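Local coordinates for uncharacterized protein (Sinorhizobium meliloti, PDB 3U5R) that is of unknown function but belongs to the AhpC/TSA family of thioredoxin-fold proteins and may have antioxidant or oxidoreductase activity, at residues T27-A39 with D146-H159. Sequence-based numbering, arbitrary orientation.
Sequences TQSNSITLGTRAA and DFFLYDRERRLVYH
Leu156, meeting Gly35 and Thr36, shows how an N-terminal segment can dock on a β-hairpin by combining backbone bonds with side-chain packing. Its backbone is gripped twice: Leu156 N donates to Thr36 O at 2.8 Å, and Leu156 O takes the N-H of Gly35 in the carbonyl plane, on a lone pair. With CG anti to the backbone N (chi1 -177°), its side chain crosses Ile32 at about a right angle, CD2 lying 3.7 Å from Ile32 CG2, while CG faces Leu34 CD2. Arg37, bent at chi2 and chi3, folds back over the turn; Glu153 O and Arg155 NE lie over one face of its guanidinium, and Arg154 CB sits at the edge. The guanidinium planes of Arg37 and Arg155 are 34° apart; Arg155 NE is bonded to Glu153 O (2.9 Å), which probably offsets part of the like charge. Ile32 CG1 rests obliquely against His159, whose ND1 is tied to Phe147 O at 3.0 Å, fixing the ring's rotation. Ala38 N bonds to Arg154 O, and Ala38 CB sits 3.6 Å from the Tyr150 ring centroid in a CH-pi contact. Tyr150 OH and Arg37 O share a water. A serine in place of Tyr150 would probably leave Ala38 CB without its aromatic platform and that water without its hydroxyl partner. Arg37 bridges Arg155 just before strand 156-160, an edge strand whose antiparallel hairpin with 146-150, followed by helix 176-186, is characteristic of the thioredoxin fold.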
loop_
_atom_site.group_PDB
_atom_site.type_symbol
_atom_site.label_atom_id
_atom_site.label_comp_id
_atom_site.label_asym_id
_atom_site.label_seq_id
_atom_site.Cartn_x
_atom_site.Cartn_y
_atom_site.Cartn_z
ATOM N N THR A 27 13.477 -7.478 -3.185
ATOM C CA THR A 27 13.583 -7.816 -1.740
ATOM C C THR A 27 12.215 -8.130 -1.193
ATOM O O THR A 27 11.192 -7.772 -1.805
ATOM C CB THR A 27 13.995 -6.659 -0.781
ATOM O OG1 THR A 27 14.084 -5.411 -1.454
ATOM C CG2 THR A 27 15.231 -7.002 0.130
ATOM N N GLN A 28 12.225 -8.788 -0.035
ATOM C CA GLN A 28 11.044 -9.069 0.762
ATOM C C GLN A 28 10.748 -7.903 1.673
ATOM O O GLN A 28 11.661 -7.197 2.102
ATOM C CB GLN A 28 11.259 -10.269 1.702
ATOM C CG GLN A 28 11.709 -11.540 1.073
ATOM C CD GLN A 28 11.468 -12.759 1.998
ATOM O OE1 GLN A 28 11.548 -12.650 3.235
ATOM N NE2 GLN A 28 11.143 -13.908 1.394
ATOM N N SER A 29 9.490 -7.773 2.062
ATOM C CA SER A 29 9.119 -6.775 3.059
ATOM C C SER A 29 9.876 -7.141 4.364
ATOM O O SER A 29 10.292 -8.311 4.535
ATOM C CB SER A 29 7.622 -6.765 3.278
ATOM O OG SER A 29 7.125 -8.086 3.437
ATOM N N ASN A 30 10.076 -6.148 5.220
ATOM C CA ASN A 30 10.618 -6.355 6.565
ATOM C C ASN A 30 9.703 -7.115 7.525
ATOM O O ASN A 30 8.483 -7.135 7.332
ATOM C CB ASN A 30 10.997 -5.012 7.185
ATOM C CG ASN A 30 12.212 -4.353 6.488
ATOM O OD1 ASN A 30 13.151 -5.048 6.064
ATOM N ND2 ASN A 30 12.226 -3.010 6.431
ATOM N N SER A 31 10.292 -7.725 8.578
ATOM C CA SER A 31 9.529 -8.278 9.727
ATOM C C SER A 31 9.211 -7.175 10.684
ATOM O O SER A 31 10.037 -6.760 11.501
ATOM C CB SER A 31 10.313 -9.298 10.518
ATOM O OG SER A 31 10.819 -10.230 9.594
ATOM N N ILE A 32 8.008 -6.695 10.592
ATOM C CA ILE A 32 7.602 -5.592 11.414
ATOM C C ILE A 32 6.700 -6.228 12.427
ATOM O O ILE A 32 5.823 -7.050 12.086
ATOM C CB ILE A 32 6.805 -4.553 10.580
ATOM C CG1 ILE A 32 7.628 -4.078 9.354
ATOM C CG2 ILE A 32 6.338 -3.406 11.478
ATOM C CD1 ILE A 32 8.646 -2.955 9.664
ATOM N N THR A 33 6.860 -5.835 13.671
ATOM C CA THR A 33 6.122 -6.474 14.729
ATOM C C THR A 33 4.640 -6.132 14.651
ATOM O O THR A 33 4.305 -4.954 14.597
ATOM C CB THR A 33 6.753 -6.034 16.089
ATOM O OG1 THR A 33 8.082 -6.585 16.063
ATOM C CG2 THR A 33 5.962 -6.655 17.250
ATOM N N LEU A 34 3.761 -7.138 14.679
ATOM C CA LEU A 34 2.330 -6.824 14.743
ATOM C C LEU A 34 1.972 -5.995 15.995
ATOM O O LEU A 34 2.543 -6.247 17.091
ATOM C CB LEU A 34 1.458 -8.104 14.680
ATOM C CG LEU A 34 1.578 -8.901 13.374
ATOM C CD1 LEU A 34 0.646 -10.180 13.424
ATOM C CD2 LEU A 34 1.239 -7.961 12.152
ATOM N N GLY A 35 1.035 -5.040 15.833
ATOM C CA GLY A 35 0.635 -4.160 16.915
ATOM C C GLY A 35 1.232 -2.783 16.792
ATOM O O GLY A 35 0.749 -1.844 17.424
ATOM N N THR A 36 2.273 -2.639 15.971
ATOM C CA THR A 36 2.947 -1.379 15.868
ATOM C C THR A 36 1.906 -0.339 15.418
ATOM O O THR A 36 1.055 -0.622 14.533
ATOM C CB THR A 36 4.120 -1.497 14.824
ATOM O OG1 THR A 36 5.014 -2.511 15.303
ATOM C CG2 THR A 36 4.885 -0.179 14.674
ATOM N N ARG A 37 1.950 0.852 16.001
ATOM C CA ARG A 37 1.049 1.956 15.572
ATOM C C ARG A 37 1.408 2.481 14.158
ATOM O O ARG A 37 2.571 2.496 13.785
ATOM C CB ARG A 37 1.214 3.114 16.535
ATOM C CG ARG A 37 0.440 2.928 17.782
ATOM C CD ARG A 37 -0.292 4.249 18.034
ATOM N NE ARG A 37 -1.468 4.403 17.153
ATOM C CZ ARG A 37 -2.672 4.749 17.609
ATOM N NH1 ARG A 37 -2.856 4.983 18.928
ATOM N NH2 ARG A 37 -3.694 4.879 16.767
ATOM N N ALA A 38 0.399 2.864 13.386
ATOM C CA ALA A 38 0.578 3.497 12.090
ATOM C C ALA A 38 1.227 4.870 12.345
ATOM O O ALA A 38 0.764 5.625 13.200
ATOM C CB ALA A 38 -0.805 3.706 11.474
ATOM N N ALA A 39 2.309 5.178 11.644
ATOM C CA ALA A 39 2.979 6.438 11.851
ATOM C C ALA A 39 2.166 7.502 11.105
ATOM O O ALA A 39 1.569 7.219 10.032
ATOM C CB ALA A 39 4.376 6.365 11.266
ATOM N N ASP A 146 4.286 -2.981 -0.748
ATOM C CA ASP A 146 4.438 -3.352 0.686
ATOM C C ASP A 146 3.150 -2.947 1.387
ATOM O O ASP A 146 2.809 -1.756 1.387
ATOM C CB ASP A 146 5.634 -2.577 1.294
ATOM C CG ASP A 146 6.312 -3.344 2.426
ATOM O OD1 ASP A 146 5.655 -4.239 3.013
ATOM O OD2 ASP A 146 7.500 -3.072 2.672
ATOM N N PHE A 147 2.372 -3.912 1.865
ATOM C CA PHE A 147 1.054 -3.623 2.417
ATOM C C PHE A 147 1.008 -3.679 3.938
ATOM O O PHE A 147 1.434 -4.685 4.533
ATOM C CB PHE A 147 0.056 -4.680 1.910
ATOM C CG PHE A 147 -0.106 -4.689 0.393
ATOM C CD1 PHE A 147 -0.954 -3.758 -0.220
ATOM C CD2 PHE A 147 0.540 -5.658 -0.408
ATOM C CE1 PHE A 147 -1.138 -3.763 -1.618
ATOM C CE2 PHE A 147 0.352 -5.661 -1.819
ATOM C CZ PHE A 147 -0.484 -4.693 -2.414
ATOM N N PHE A 148 0.458 -2.637 4.575
ATOM C CA PHE A 148 0.351 -2.605 6.040
ATOM C C PHE A 148 -1.130 -2.360 6.358
ATOM O O PHE A 148 -1.651 -1.282 6.024
ATOM C CB PHE A 148 1.169 -1.415 6.611
ATOM C CG PHE A 148 2.686 -1.456 6.372
ATOM C CD1 PHE A 148 3.259 -1.149 5.135
ATOM C CD2 PHE A 148 3.562 -1.718 7.447
ATOM C CE1 PHE A 148 4.636 -1.187 4.945
ATOM C CE2 PHE A 148 4.933 -1.704 7.291
ATOM C CZ PHE A 148 5.508 -1.434 6.043
ATOM N N LEU A 149 -1.826 -3.310 7.002
ATOM C CA LEU A 149 -3.197 -3.123 7.344
ATOM C C LEU A 149 -3.312 -2.826 8.866
ATOM O O LEU A 149 -2.773 -3.616 9.671
ATOM C CB LEU A 149 -4.032 -4.405 7.048
ATOM C CG LEU A 149 -5.553 -4.323 7.295
ATOM C CD1 LEU A 149 -6.239 -3.307 6.303
ATOM C CD2 LEU A 149 -6.105 -5.680 7.119
ATOM N N TYR A 150 -4.083 -1.782 9.203
ATOM C CA TYR A 150 -4.351 -1.348 10.576
ATOM C C TYR A 150 -5.830 -1.489 10.928
ATOM O O TYR A 150 -6.708 -1.298 10.067
ATOM C CB TYR A 150 -3.946 0.108 10.753
ATOM C CG TYR A 150 -2.482 0.253 10.468
ATOM C CD1 TYR A 150 -1.537 0.013 11.478
ATOM C CD2 TYR A 150 -2.034 0.578 9.160
ATOM C CE1 TYR A 150 -0.175 0.145 11.221
ATOM C CE2 TYR A 150 -0.637 0.642 8.863
ATOM C CZ TYR A 150 0.262 0.426 9.913
ATOM O OH TYR A 150 1.623 0.470 9.650
ATOM N N ASP A 151 -6.100 -1.701 12.218
ATOM C CA ASP A 151 -7.461 -1.762 12.734
ATOM C C ASP A 151 -7.924 -0.444 13.223
ATOM O O ASP A 151 -7.293 0.604 12.971
ATOM C CB ASP A 151 -7.569 -2.877 13.805
ATOM C CG ASP A 151 -6.728 -2.546 15.082
ATOM O OD1 ASP A 151 -6.234 -1.391 15.233
ATOM O OD2 ASP A 151 -6.583 -3.447 15.906
ATOM N N ARG A 152 -9.018 -0.480 13.953
ATOM C CA ARG A 152 -9.753 0.699 14.424
ATOM C C ARG A 152 -8.839 1.591 15.304
ATOM O O ARG A 152 -8.952 2.818 15.271
ATOM C CB ARG A 152 -10.997 0.293 15.263
ATOM C CG ARG A 152 -12.135 -0.552 14.546
ATOM C CD ARG A 152 -13.612 -0.147 14.996
ATOM N NE ARG A 152 -13.807 1.306 14.708
ATOM C CZ ARG A 152 -14.848 1.855 14.072
ATOM N NH1 ARG A 152 -15.871 1.103 13.688
ATOM N NH2 ARG A 152 -14.855 3.167 13.821
ATOM N N GLU A 153 -7.918 0.982 16.050
ATOM C CA GLU A 153 -7.016 1.804 16.875
ATOM C C GLU A 153 -5.689 1.914 16.225
ATOM O O GLU A 153 -4.711 2.239 16.860
ATOM C CB GLU A 153 -6.907 1.197 18.294
ATOM C CG GLU A 153 -8.308 1.115 18.931
ATOM C CD GLU A 153 -8.828 2.479 19.432
ATOM O OE1 GLU A 153 -8.109 3.522 19.320
ATOM O OE2 GLU A 153 -9.961 2.489 19.991
ATOM N N ARG A 154 -5.659 1.684 14.897
ATOM C CA ARG A 154 -4.484 1.913 14.096
ATOM C C ARG A 154 -3.313 1.146 14.617
ATOM O O ARG A 154 -2.220 1.651 14.665
ATOM C CB ARG A 154 -4.193 3.398 13.908
ATOM C CG ARG A 154 -5.376 4.119 13.170
ATOM C CD ARG A 154 -5.665 3.497 11.771
ATOM N NE ARG A 154 -6.693 4.279 11.076
ATOM C CZ ARG A 154 -7.935 3.877 10.794
ATOM N NH1 ARG A 154 -8.355 2.611 11.032
ATOM N NH2 ARG A 154 -8.745 4.732 10.152
ATOM N N ARG A 155 -3.558 -0.109 15.002
ATOM C CA ARG A 155 -2.473 -1.013 15.312
ATOM C C ARG A 155 -2.290 -1.996 14.148
ATOM O O ARG A 155 -3.301 -2.481 13.596
ATOM C CB ARG A 155 -2.768 -1.824 16.576
ATOM C CG ARG A 155 -3.286 -0.963 17.731
ATOM C CD ARG A 155 -2.322 0.240 18.066
ATOM N NE ARG A 155 -2.991 1.176 19.008
ATOM C CZ ARG A 155 -2.857 1.190 20.366
ATOM N NH1 ARG A 155 -2.002 0.349 21.027
ATOM N NH2 ARG A 155 -3.586 2.077 21.087
ATOM N N LEU A 156 -1.038 -2.336 13.839
ATOM C CA LEU A 156 -0.781 -3.193 12.655
ATOM C C LEU A 156 -1.298 -4.611 12.857
ATOM O O LEU A 156 -0.923 -5.286 13.828
ATOM C CB LEU A 156 0.712 -3.245 12.337
ATOM C CG LEU A 156 1.178 -4.036 11.087
ATOM C CD1 LEU A 156 0.745 -3.338 9.790
ATOM C CD2 LEU A 156 2.729 -4.160 11.107
ATOM N N VAL A 157 -2.173 -5.079 11.968
ATOM C CA VAL A 157 -2.732 -6.419 12.086
ATOM C C VAL A 157 -2.366 -7.324 10.972
ATOM O O VAL A 157 -2.466 -8.547 11.126
ATOM C CB VAL A 157 -4.268 -6.432 12.201
ATOM C CG1 VAL A 157 -4.731 -5.890 13.627
ATOM C CG2 VAL A 157 -4.977 -5.545 11.051
ATOM N N TYR A 158 -1.972 -6.762 9.817
ATOM C CA TYR A 158 -1.506 -7.642 8.746
ATOM C C TYR A 158 -0.431 -6.907 7.988
ATOM O O TYR A 158 -0.579 -5.709 7.719
ATOM C CB TYR A 158 -2.666 -8.061 7.784
ATOM C CG TYR A 158 -2.199 -8.887 6.572
ATOM C CD1 TYR A 158 -2.174 -10.285 6.643
ATOM C CD2 TYR A 158 -1.773 -8.284 5.379
ATOM C CE1 TYR A 158 -1.743 -11.086 5.542
ATOM C CE2 TYR A 158 -1.345 -9.082 4.236
ATOM C CZ TYR A 158 -1.331 -10.453 4.347
ATOM O OH TYR A 158 -0.918 -11.241 3.349
ATOM N N HIS A 159 0.654 -7.620 7.684
ATOM C CA HIS A 159 1.778 -7.079 6.965
ATOM C C HIS A 159 2.258 -8.196 6.062
ATOM O O HIS A 159 2.783 -9.200 6.505
ATOM C CB HIS A 159 2.893 -6.538 7.908
ATOM C CG HIS A 159 4.085 -6.007 7.190
ATOM N ND1 HIS A 159 3.977 -5.228 6.054
ATOM C CD2 HIS A 159 5.408 -6.189 7.392
ATOM C CE1 HIS A 159 5.176 -4.925 5.614
ATOM N NE2 HIS A 159 6.061 -5.492 6.413
HETATM O O HOH W 1 8.624 -3.891 5.020
HETATM O O HOH W 2 -0.582 -2.174 20.230
HETATM O O HOH W 3 3.267 0.109 11.660
#